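Local coordinates for hypothetical protein Atu0492 (Agrobacterium tumefaciens, PDB 2GMY), which is of unknown function but, as an AhpD-like member of the carboxymuconolactone decarboxylase family, probably takes part in antioxidant defence, at residues Ile5-Ala10 / Val138-Gln143; Leu37-Ala42 / Asp53-Glu58; Ser73-Ser78 / Trp91-Thr96; Glu109-His114 / Glu118-Ile123. One frame throughout, in Å; residues are numbered along the deposited sequence.

Contact 1. Residues Ile5-Ala10 / Val138-Gln143; sequences INYAKA and VGFRSQ
Ser142 OG lies 2.6 Å from water 1, and the same water donates to Ile5 O at 3.1 Å, tying the loop ahead of helix 7-10 to the chain leaving helix 117-139. Ser142 OG also sits at the edge of the Tyr7 ring, close to its plane, 3.5 Å from Tyr7 CE2. The rest of the contact is apolar and centres on Phe140. Phe140 CD2 is 3.6 Å from Tyr7 CD2, and the two rings meet obliquely, centroids 5.9 Å apart and planes at 35°. Tyr7 holds CG between its backbone N and carbonyl carbon (chi1 56°), which swings the ring toward Phe140, while Tyr7 CB, set by the backbone, lies 3.7 Å from Phe140 CD2. On the CD1/CE1 side of the ring, Ile5 CD1 lies 3.9 Å from Phe140 CE1, while Ile5 CB stands above one face of that ring, toward its rim. The second subunit extends the apolar cluster, its Ile120 packing on Ile5 and its Thr124 on Phe140. Nearby, Val138 O accepts from Arg141 N and Arg141 NH1 on opposite faces of its carbonyl plane. Arg141, at positive phi (51°), is the C-prime residue of the Schellman motif that terminates helix 117-139.

Contact 2. Residues Leu37-Ala42 / Asp53-Glu58; sequences LIKLRA and DMHVKE
Lys39 and His55 meet where helix 32-45 and helix 49-61 pair as an antiparallel helical hairpin in the AhpD-like fold. The segment axes approach to 8.9 Å with 145° between their directions. A Cys-X-X-Cys sequence, as in AhpD, comes just before Asp53, and His55 lies at the spacing of that family's conserved histidine; a redox role is consistent with this but inferred. Lys39 CG is anti to the carbonyl carbon (chi1 -72°) and the chain beyond it is extended, so the aliphatic part crosses the imidazole at about a right angle. Lys39 CB makes a CH-pi contact, 3.6 Å from the His55 ring centroid and only 5° off its normal, and Lys39 CD comes within 3.4 Å of His55 CE1. Met54 CG lies above the opposite face, offset toward the rim, so the ring is sandwiched between aliphatic groups. His55 ND1 faces Glu58 OE1 in a His-carboxylate hydrogen bond, modelled so short that its length is doubtful. At the ring edge, in its plane, water 2 accepts from Lys39 NZ at 2.7 Å and donates to Glu58 OE2 at 2.7 Å. The ammonium also forms a salt bridge with Glu22, its strongest polar partner. On the other flank of the hairpin, Ile69 of helix 66-70 packs on Val56, and Leu40, its CG turned anti to the backbone N, extends CD1 to within 3.9 Å of Val56 CG2.

Contact 3. Residues Ser73-Ser78 / Trp91-Thr96; sequences SVWRES and WVDAVT
The 3-10 turn at Trp75-Glu77, in the connection from helix 66-70 to helix 83-96, docks on the latter through Trp75 and Asp93. Trp75 NE1 donates to Asp93 OD2 at 2.8 Å with an N-H...O angle of 154°. The oxygen is practically in the indole plane and is met on its syn side, but the donor stands 34° out of the carboxylate plane. Trp75 CG lies between the backbone N and carbonyl carbon (chi1 69°), which carries the indole N-H edge toward the helix. In this all-helical AhpD-like fold the carboxylate also joins a third element: Asp93 OD1 takes a salt bridge from Arg41 NE, its strongest polar partner, so OD1 serves helix 32-45 and OD2 the 3-10 turn. Arg76 adds a layer on the indole, its CG above one face, toward the rim, and its guanidinium centred 3.5 Å from Trp75 CZ2 along the guanidinium normal. Arg76 NH2 is 4.1 Å from Asp93 OD2, with no N-H aimed at the oxygen, so any attraction is probably electrostatic. Water 3 bridges the two, accepting from Arg76 NH2 at 2.7 Å and donating to Asp93 OD2 at 2.5 Å. Arg86 holds the turn's backbone, donating to Trp75 O and Arg76 O.

Contact 4. Residues Glu109-His114 / Glu118-Ile123; sequences ETLRAH and EEIVKI
Leu111 and Ile120 reach tip to tip between two helices, 105-114 and 117-139, joined by a short connection. The segment axes come no nearer than 10.1 Å, with 121° between their directions, so the side chains must span the gap. Leu111 can be followed outward. Leu111 CB still stands back, 4.8 Å from Ile120 CD1. Leu111 CG, anti to the backbone N (chi1 -177°), is the branch point and meets Ile120 CG1 at 4.0 Å. From there the branches divide: Leu111 CD2 settles between both arms of Ile120, 3.6 Å from CG1 and 3.7 Å from CG2, whereas Leu111 CD1 turns to Ile123 CD1 at a looser 4.4 Å. Ile120 in turn extends CD1 past the leucine to the aliphatic CG of Arg112, 3.9 Å away. Trp91 of helix 83-96 covers Leu111, Phe115 of the connecting turn touches both Ile120 and Ile123, and Phe140 of the second subunit packs on Ile120. The polar link lies at the margin, where water 4 donates to His114 O and, at 2.7 Å, to Glu119 OE1. That oxygen also accepts from Ser116 N, just ahead of helix 117-139. The buried part is thus held by apolar packing without directional bonds, which is consistent with shape complementarity rather than polar pairing orienting the helices, while His114 O and Glu119 OE1 are served by one water and the bond to Ser116 N.

Contacts 1, 2 and 3 are buried and contact 4 partly so. Contact 2 lies about 6 Å from the chain's centre, whereas contact 1, about 19 Å out, is covered in part by the second subunit. All four have a bridging water; contacts 1 and 4 are otherwise largely apolar, contact 2 is a lysine-histidine CH-pi contact with apolar packing, and contact 3 is polar, built on the Trp75-Asp93 hydrogen bond. Arg41 NE to Asp93 OD1, 2.7 Å, couples contacts 2 and 3, and Trp91 packs contact 3 on contact 4. Contacts 1 and 4 use opposite ends of helix 117-139, yet Ile5 packs on Ile120 of the second subunit, so they meet across the interface.

Contact 1. Residues Ile5-Ala10 / Val138-Gln143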
# COMPACT_ATOMS: atom_id res chain seq x y z
N ILE A 5 0.75 -23.48 17.84
CA ILE A 5 -0.05 -23.88 18.99
C ILE A 5 -1.21 -24.77 18.52
O ILE A 5 -1.84 -24.48 17.51
CB ILE A 5 -0.64 -22.66 19.77
CG1 ILE A 5 0.47 -21.76 20.31
CG2 ILE A 5 -1.54 -23.12 20.93
CD1 ILE A 5 -0.03 -20.41 20.81
N ASN A 6 -1.45 -25.86 19.26
CA ASN A 6 -2.68 -26.63 19.13
C ASN A 6 -3.73 -25.89 19.93
O ASN A 6 -3.87 -26.09 21.15
CB ASN A 6 -2.49 -28.06 19.65
CG ASN A 6 -3.70 -28.94 19.39
OD1 ASN A 6 -4.85 -28.48 19.40
ND2 ASN A 6 -3.45 -30.23 19.16
N TYR A 7 -4.46 -25.01 19.25
CA TYR A 7 -5.31 -24.06 19.96
C TYR A 7 -6.54 -24.71 20.58
O TYR A 7 -7.02 -24.26 21.63
CB TYR A 7 -5.68 -22.87 19.06
CG TYR A 7 -6.32 -23.24 17.75
CD1 TYR A 7 -7.71 -23.40 17.66
CD2 TYR A 7 -5.56 -23.43 16.59
CE1 TYR A 7 -8.32 -23.73 16.46
CE2 TYR A 7 -6.16 -23.77 15.39
CZ TYR A 7 -7.54 -23.92 15.33
OH TYR A 7 -8.16 -24.25 14.15
N ALA A 8 -7.03 -25.79 19.96
CA ALA A 8 -8.16 -26.54 20.50
C ALA A 8 -7.80 -27.18 21.84
O ALA A 8 -8.64 -27.29 22.73
CB ALA A 8 -8.62 -27.61 19.50
N LYS A 9 -6.53 -27.58 21.98
CA LYS A 9 -6.01 -28.19 23.21
C LYS A 9 -5.62 -27.15 24.24
O LYS A 9 -5.92 -27.31 25.43
CB LYS A 9 -4.81 -29.10 22.90
CG LYS A 9 -5.15 -30.40 22.19
CD LYS A 9 -5.49 -31.52 23.16
CE LYS A 9 -6.46 -32.53 22.54
NZ LYS A 9 -5.92 -33.16 21.30
N ALA A 10 -4.96 -26.08 23.79
CA ALA A 10 -4.49 -25.00 24.66
C ALA A 10 -5.63 -24.24 25.35
O ALA A 10 -5.52 -23.90 26.53
CB ALA A 10 -3.58 -24.04 23.89
N VAL A 138 -3.75 -18.75 10.46
CA VAL A 138 -2.47 -18.17 10.05
C VAL A 138 -1.64 -17.84 11.29
O VAL A 138 -0.44 -18.15 11.36
CB VAL A 138 -2.67 -16.95 9.13
CG1 VAL A 138 -1.33 -16.31 8.78
CG2 VAL A 138 -3.41 -17.36 7.86
N GLY A 139 -2.28 -17.21 12.27
CA GLY A 139 -1.63 -16.88 13.53
C GLY A 139 -0.93 -18.05 14.19
O GLY A 139 0.17 -17.90 14.73
N PHE A 140 -1.55 -19.23 14.15
CA PHE A 140 -0.97 -20.41 14.81
C PHE A 140 -0.33 -21.40 13.83
O PHE A 140 0.01 -22.52 14.20
CB PHE A 140 -2.01 -21.08 15.72
CG PHE A 140 -2.55 -20.17 16.80
CD1 PHE A 140 -1.73 -19.20 17.38
CD2 PHE A 140 -3.87 -20.27 17.22
CE1 PHE A 140 -2.23 -18.34 18.37
CE2 PHE A 140 -4.37 -19.42 18.22
CZ PHE A 140 -3.54 -18.46 18.79
N ARG A 141 -0.18 -20.96 12.58
CA ARG A 141 0.43 -21.77 11.53
C ARG A 141 -0.19 -23.17 11.38
O ARG A 141 0.54 -24.16 11.22
CB ARG A 141 1.96 -21.86 11.74
CG ARG A 141 2.71 -20.52 11.64
CD ARG A 141 2.71 -19.99 10.21
NE ARG A 141 3.62 -18.86 9.98
CZ ARG A 141 3.25 -17.58 9.91
NH1 ARG A 141 1.97 -17.25 10.09
NH2 ARG A 141 4.15 -16.63 9.66
N SER A 142 -1.52 -23.25 11.39
CA SER A 142 -2.22 -24.52 11.18
C SER A 142 -1.84 -25.10 9.83
O SER A 142 -1.74 -24.37 8.85
CB SER A 142 -3.74 -24.32 11.29
OG SER A 142 -4.07 -23.75 12.54
N GLN A 143 -1.63 -26.42 9.79
CA GLN A 143 -1.17 -27.12 8.58
C GLN A 143 -2.28 -27.98 7.98
O GLN A 143 -2.79 -28.88 8.65
CB GLN A 143 0.04 -28.01 8.93
CG GLN A 143 1.24 -27.26 9.49
CD GLN A 143 1.88 -26.33 8.47
OE1 GLN A 143 2.28 -26.77 7.39
NE2 GLN A 143 1.95 -25.04 8.79
O HOH W 1 -2.85 -24.75 14.60

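Contact 2. Residues Leu37-Ala42 / Asp53-Glu58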
# COMPACT_ATOMS: atom_id res chain seq x y z
N LEU A 37 -18.74 -19.18 -0.88
CA LEU A 37 -18.11 -18.04 -1.56
C LEU A 37 -17.46 -17.10 -0.56
O LEU A 37 -16.32 -16.65 -0.75
CB LEU A 37 -19.19 -17.31 -2.36
CG LEU A 37 -18.75 -16.09 -3.16
CD1 LEU A 37 -19.71 -15.90 -4.32
CD2 LEU A 37 -18.65 -14.82 -2.28
N ILE A 38 -18.19 -16.74 0.49
CA ILE A 38 -17.66 -15.86 1.54
C ILE A 38 -16.40 -16.46 2.16
O ILE A 38 -15.38 -15.76 2.31
CB ILE A 38 -18.73 -15.61 2.63
CG1 ILE A 38 -19.84 -14.70 2.11
CG2 ILE A 38 -18.07 -15.04 3.89
CD1 ILE A 38 -21.13 -14.79 2.95
N LYS A 39 -16.47 -17.74 2.52
CA LYS A 39 -15.34 -18.38 3.21
C LYS A 39 -14.13 -18.52 2.32
O LYS A 39 -13.00 -18.25 2.75
CB LYS A 39 -15.75 -19.75 3.76
CG LYS A 39 -16.68 -19.66 4.95
CD LYS A 39 -17.15 -21.05 5.34
CE LYS A 39 -17.90 -21.01 6.64
NZ LYS A 39 -17.92 -22.38 7.22
N LEU A 40 -14.35 -18.93 1.07
CA LEU A 40 -13.23 -19.16 0.16
C LEU A 40 -12.57 -17.83 -0.20
O LEU A 40 -11.34 -17.69 -0.12
CB LEU A 40 -13.69 -19.92 -1.09
CG LEU A 40 -12.61 -20.19 -2.15
CD1 LEU A 40 -11.40 -20.94 -1.56
CD2 LEU A 40 -13.23 -20.98 -3.28
N ARG A 41 -13.38 -16.85 -0.58
CA ARG A 41 -12.80 -15.56 -1.00
C ARG A 41 -12.02 -14.86 0.11
O ARG A 41 -10.88 -14.43 -0.11
CB ARG A 41 -13.86 -14.63 -1.60
CG ARG A 41 -13.31 -13.27 -2.04
CD ARG A 41 -12.23 -13.37 -3.12
NE ARG A 41 -11.67 -12.04 -3.32
CZ ARG A 41 -10.55 -11.79 -3.99
NH1 ARG A 41 -9.87 -12.79 -4.57
NH2 ARG A 41 -10.12 -10.54 -4.10
N ALA A 42 -12.61 -14.77 1.31
CA ALA A 42 -11.93 -14.12 2.43
C ALA A 42 -10.63 -14.84 2.77
O ALA A 42 -9.61 -14.21 3.05
CB ALA A 42 -12.85 -14.02 3.65
N ASP A 53 -7.77 -24.56 1.64
CA ASP A 53 -7.82 -26.01 1.38
C ASP A 53 -9.17 -26.58 1.80
O ASP A 53 -9.80 -27.32 1.03
CB ASP A 53 -6.71 -26.73 2.13
CG ASP A 53 -6.63 -28.21 1.76
OD1 ASP A 53 -6.38 -28.51 0.58
OD2 ASP A 53 -6.81 -29.06 2.67
N MET A 54 -9.61 -26.21 3.00
CA MET A 54 -10.89 -26.67 3.54
C MET A 54 -12.06 -26.23 2.67
O MET A 54 -12.96 -27.02 2.36
CB MET A 54 -11.06 -26.11 4.96
CG MET A 54 -12.26 -26.66 5.72
SD MET A 54 -12.42 -25.95 7.40
CE MET A 54 -10.84 -26.36 8.09
N HIS A 55 -12.06 -24.96 2.28
CA HIS A 55 -13.23 -24.41 1.61
C HIS A 55 -13.30 -24.74 0.13
O HIS A 55 -14.39 -24.78 -0.44
CB HIS A 55 -13.39 -22.92 1.93
CG HIS A 55 -13.49 -22.67 3.39
ND1 HIS A 55 -14.42 -23.31 4.18
CD2 HIS A 55 -12.77 -21.88 4.23
CE1 HIS A 55 -14.27 -22.92 5.44
NE2 HIS A 55 -13.28 -22.06 5.49
N VAL A 56 -12.15 -24.99 -0.49
CA VAL A 56 -12.10 -25.57 -1.83
C VAL A 56 -12.85 -26.92 -1.80
O VAL A 56 -13.74 -27.18 -2.62
CB VAL A 56 -10.65 -25.76 -2.30
CG1 VAL A 56 -10.58 -26.74 -3.48
CG2 VAL A 56 -10.02 -24.42 -2.70
N LYS A 57 -12.50 -27.75 -0.82
CA LYS A 57 -13.08 -29.10 -0.70
C LYS A 57 -14.58 -29.04 -0.41
O LYS A 57 -15.36 -29.79 -1.00
CB LYS A 57 -12.33 -29.92 0.35
CG LYS A 57 -10.95 -30.36 -0.14
CD LYS A 57 -10.06 -30.80 1.01
CE LYS A 57 -8.70 -31.22 0.49
NZ LYS A 57 -7.75 -31.53 1.61
N GLU A 58 -14.98 -28.13 0.49
CA GLU A 58 -16.41 -27.96 0.78
C GLU A 58 -17.22 -27.49 -0.43
O GLU A 58 -18.33 -27.98 -0.67
CB GLU A 58 -16.64 -27.02 1.95
CG GLU A 58 -16.11 -27.55 3.27
CD GLU A 58 -15.98 -26.45 4.31
OE1 GLU A 58 -15.76 -25.28 3.91
OE2 GLU A 58 -16.09 -26.76 5.52
O HOH W 2 -16.45 -24.67 7.11

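Contact 3. Residues Ser73-Ser78 / Trp91-Thr96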
# COMPACT_ATOMS: atom_id res chain seq x y z
N SER A 73 -9.78 -16.33 -6.87
CA SER A 73 -8.65 -15.50 -6.50
C SER A 73 -8.58 -14.27 -7.40
O SER A 73 -7.92 -13.33 -7.06
CB SER A 73 -7.35 -16.30 -6.61
OG SER A 73 -7.11 -16.69 -7.92
N VAL A 74 -9.29 -14.31 -8.52
CA VAL A 74 -9.19 -13.29 -9.57
C VAL A 74 -10.59 -12.96 -10.12
O VAL A 74 -10.77 -12.68 -11.30
CB VAL A 74 -8.20 -13.73 -10.71
CG1 VAL A 74 -6.77 -13.82 -10.18
CG2 VAL A 74 -8.63 -15.07 -11.32
N TRP A 75 -11.57 -12.96 -9.23
CA TRP A 75 -12.97 -12.92 -9.65
C TRP A 75 -13.37 -11.71 -10.46
O TRP A 75 -14.29 -11.80 -11.27
CB TRP A 75 -13.89 -13.05 -8.43
CG TRP A 75 -13.85 -11.85 -7.56
CD1 TRP A 75 -13.00 -11.62 -6.50
CD2 TRP A 75 -14.69 -10.70 -7.66
NE1 TRP A 75 -13.28 -10.39 -5.93
CE2 TRP A 75 -14.31 -9.80 -6.62
CE3 TRP A 75 -15.73 -10.34 -8.52
CZ2 TRP A 75 -14.93 -8.57 -6.44
CZ3 TRP A 75 -16.35 -9.12 -8.33
CH2 TRP A 75 -15.96 -8.25 -7.30
N ARG A 76 -12.71 -10.56 -10.23
CA ARG A 76 -13.18 -9.33 -10.85
C ARG A 76 -13.15 -9.44 -12.37
O ARG A 76 -13.99 -8.88 -13.04
CB ARG A 76 -12.37 -8.12 -10.41
CG ARG A 76 -12.62 -7.72 -8.99
CD ARG A 76 -12.26 -6.26 -8.74
NE ARG A 76 -12.51 -5.94 -7.33
CZ ARG A 76 -13.62 -5.35 -6.87
NH1 ARG A 76 -14.59 -4.98 -7.69
NH2 ARG A 76 -13.72 -5.13 -5.57
N GLU A 77 -12.18 -10.19 -12.89
CA GLU A 77 -12.03 -10.33 -14.34
C GLU A 77 -12.65 -11.60 -14.95
O GLU A 77 -12.46 -11.88 -16.14
CB GLU A 77 -10.55 -10.20 -14.75
CG GLU A 77 -10.04 -8.75 -14.74
CD GLU A 77 -10.92 -7.83 -15.57
OE1 GLU A 77 -11.43 -8.26 -16.63
OE2 GLU A 77 -11.14 -6.68 -15.14
N SER A 78 -13.39 -12.37 -14.14
CA SER A 78 -13.94 -13.65 -14.59
C SER A 78 -15.43 -13.58 -14.88
O SER A 78 -16.22 -13.15 -14.02
CB SER A 78 -13.69 -14.74 -13.55
OG SER A 78 -14.28 -15.94 -13.98
N TRP A 91 -18.40 -7.09 -1.63
CA TRP A 91 -18.58 -6.82 -0.21
C TRP A 91 -17.62 -7.65 0.63
O TRP A 91 -17.03 -7.15 1.60
CB TRP A 91 -20.02 -7.11 0.20
CG TRP A 91 -20.40 -6.65 1.57
CD1 TRP A 91 -20.84 -7.45 2.60
CD2 TRP A 91 -20.44 -5.31 2.07
NE1 TRP A 91 -21.14 -6.69 3.70
CE2 TRP A 91 -20.90 -5.37 3.41
CE3 TRP A 91 -20.12 -4.06 1.53
CZ2 TRP A 91 -21.05 -4.23 4.21
CZ3 TRP A 91 -20.28 -2.92 2.33
CH2 TRP A 91 -20.75 -3.02 3.65
N VAL A 92 -17.47 -8.93 0.27
CA VAL A 92 -16.46 -9.74 0.94
C VAL A 92 -15.08 -9.06 0.89
O VAL A 92 -14.39 -8.95 1.91
CB VAL A 92 -16.39 -11.16 0.37
CG1 VAL A 92 -15.21 -11.94 0.95
CG2 VAL A 92 -17.70 -11.89 0.65
N ASP A 93 -14.70 -8.60 -0.29
CA ASP A 93 -13.42 -7.91 -0.45
C ASP A 93 -13.35 -6.63 0.41
O ASP A 93 -12.38 -6.45 1.17
CB ASP A 93 -13.21 -7.56 -1.92
CG ASP A 93 -12.86 -8.78 -2.76
OD1 ASP A 93 -13.05 -9.92 -2.29
OD2 ASP A 93 -12.39 -8.59 -3.91
N ALA A 94 -14.37 -5.78 0.31
CA ALA A 94 -14.34 -4.48 1.00
C ALA A 94 -14.28 -4.64 2.52
O ALA A 94 -13.55 -3.92 3.22
CB ALA A 94 -15.57 -3.63 0.60
N VAL A 95 -15.03 -5.62 3.02
CA VAL A 95 -15.16 -5.83 4.46
C VAL A 95 -13.97 -6.61 5.00
O VAL A 95 -13.49 -6.35 6.10
CB VAL A 95 -16.50 -6.52 4.80
CG1 VAL A 95 -16.61 -6.85 6.29
CG2 VAL A 95 -17.65 -5.61 4.41
N THR A 96 -13.46 -7.56 4.22
CA THR A 96 -12.24 -8.27 4.64
C THR A 96 -11.07 -7.28 4.78
O THR A 96 -10.26 -7.39 5.68
CB THR A 96 -11.92 -9.43 3.69
OG1 THR A 96 -12.95 -10.42 3.81
CG2 THR A 96 -10.60 -10.07 4.03
O HOH W 3 -11.50 -6.39 -4.74

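Contact 4. Residues Glu109-His114 / Glu118-Ile123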
# COMPACT_ATOMS: atom_id res chain seq x y z
N GLU A 109 -24.06 -0.41 -1.91
CA GLU A 109 -25.21 -0.20 -2.80
C GLU A 109 -25.44 -1.42 -3.71
O GLU A 109 -26.58 -1.87 -3.91
CB GLU A 109 -25.01 1.06 -3.64
CG GLU A 109 -26.19 1.38 -4.55
CD GLU A 109 -25.94 2.57 -5.47
OE1 GLU A 109 -24.76 2.93 -5.72
OE2 GLU A 109 -26.94 3.13 -5.97
N THR A 110 -24.36 -1.92 -4.28
CA THR A 110 -24.42 -3.07 -5.17
C THR A 110 -24.90 -4.31 -4.40
O THR A 110 -25.72 -5.09 -4.89
CB THR A 110 -23.04 -3.28 -5.82
OG1 THR A 110 -22.70 -2.10 -6.56
CG2 THR A 110 -23.03 -4.49 -6.73
N LEU A 111 -24.41 -4.46 -3.17
CA LEU A 111 -24.86 -5.56 -2.31
C LEU A 111 -26.37 -5.45 -2.04
O LEU A 111 -27.10 -6.45 -2.15
CB LEU A 111 -24.06 -5.58 -1.01
CG LEU A 111 -24.40 -6.73 -0.06
CD1 LEU A 111 -23.80 -8.05 -0.52
CD2 LEU A 111 -23.95 -6.39 1.36
N ARG A 112 -26.80 -4.24 -1.71
CA ARG A 112 -28.21 -3.97 -1.38
C ARG A 112 -29.13 -4.28 -2.54
O ARG A 112 -30.30 -4.61 -2.34
CB ARG A 112 -28.39 -2.51 -1.01
CG ARG A 112 -28.34 -2.24 0.45
CD ARG A 112 -28.55 -0.75 0.71
NE ARG A 112 -29.95 -0.36 0.71
CZ ARG A 112 -30.51 0.53 -0.12
NH1 ARG A 112 -29.78 1.13 -1.07
NH2 ARG A 112 -31.81 0.80 -0.00
N ALA A 113 -28.62 -4.14 -3.76
CA ALA A 113 -29.41 -4.46 -4.95
C ALA A 113 -29.92 -5.91 -4.92
O ALA A 113 -31.04 -6.20 -5.36
CB ALA A 113 -28.59 -4.18 -6.20
N HIS A 114 -29.13 -6.80 -4.32
CA HIS A 114 -29.36 -8.25 -4.43
C HIS A 114 -29.75 -8.96 -3.15
O HIS A 114 -30.09 -10.14 -3.19
CB HIS A 114 -28.09 -8.91 -4.97
CG HIS A 114 -27.77 -8.52 -6.37
ND1 HIS A 114 -28.33 -9.15 -7.46
CD2 HIS A 114 -26.98 -7.54 -6.86
CE1 HIS A 114 -27.88 -8.58 -8.56
NE2 HIS A 114 -27.06 -7.60 -8.23
N GLU A 118 -31.76 -8.27 6.27
CA GLU A 118 -31.54 -9.44 7.11
C GLU A 118 -30.40 -10.30 6.54
O GLU A 118 -29.48 -10.68 7.26
CB GLU A 118 -32.81 -10.27 7.29
CG GLU A 118 -32.59 -11.47 8.22
CD GLU A 118 -33.76 -12.45 8.25
OE1 GLU A 118 -34.62 -12.40 7.34
OE2 GLU A 118 -33.81 -13.27 9.18
N GLU A 119 -30.47 -10.56 5.24
CA GLU A 119 -29.44 -11.34 4.54
C GLU A 119 -28.08 -10.66 4.66
O GLU A 119 -27.05 -11.32 4.88
CB GLU A 119 -29.82 -11.50 3.06
CG GLU A 119 -30.95 -12.49 2.87
CD GLU A 119 -31.54 -12.49 1.46
OE1 GLU A 119 -31.40 -11.49 0.70
OE2 GLU A 119 -32.19 -13.51 1.11
N ILE A 120 -28.06 -9.34 4.52
CA ILE A 120 -26.79 -8.60 4.63
C ILE A 120 -26.16 -8.76 6.01
O ILE A 120 -24.94 -8.91 6.12
CB ILE A 120 -26.95 -7.11 4.23
CG1 ILE A 120 -27.25 -7.01 2.73
CG2 ILE A 120 -25.70 -6.30 4.61
CD1 ILE A 120 -27.63 -5.61 2.23
N VAL A 121 -26.98 -8.74 7.06
CA VAL A 121 -26.44 -8.96 8.41
C VAL A 121 -25.84 -10.35 8.52
O VAL A 121 -24.73 -10.51 9.03
CB VAL A 121 -27.50 -8.70 9.50
CG1 VAL A 121 -26.90 -8.95 10.89
CG2 VAL A 121 -28.00 -7.27 9.40
N LYS A 122 -26.57 -11.36 8.02
CA LYS A 122 -26.05 -12.75 8.02
C LYS A 122 -24.73 -12.84 7.25
O LYS A 122 -23.75 -13.43 7.71
CB LYS A 122 -27.08 -13.70 7.41
CG LYS A 122 -28.37 -13.79 8.20
CD LYS A 122 -29.35 -14.72 7.52
CE LYS A 122 -30.60 -14.88 8.37
NZ LYS A 122 -31.58 -15.74 7.65
N ILE A 123 -24.70 -12.23 6.07
CA ILE A 123 -23.48 -12.19 5.25
C ILE A 123 -22.31 -11.56 5.99
O ILE A 123 -21.19 -12.09 5.97
CB ILE A 123 -23.76 -11.40 3.96
CG1 ILE A 123 -24.60 -12.24 3.00
CG2 ILE A 123 -22.46 -10.95 3.25
CD1 ILE A 123 -25.32 -11.40 1.97
O HOH W 4 -31.82 -12.12 -1.94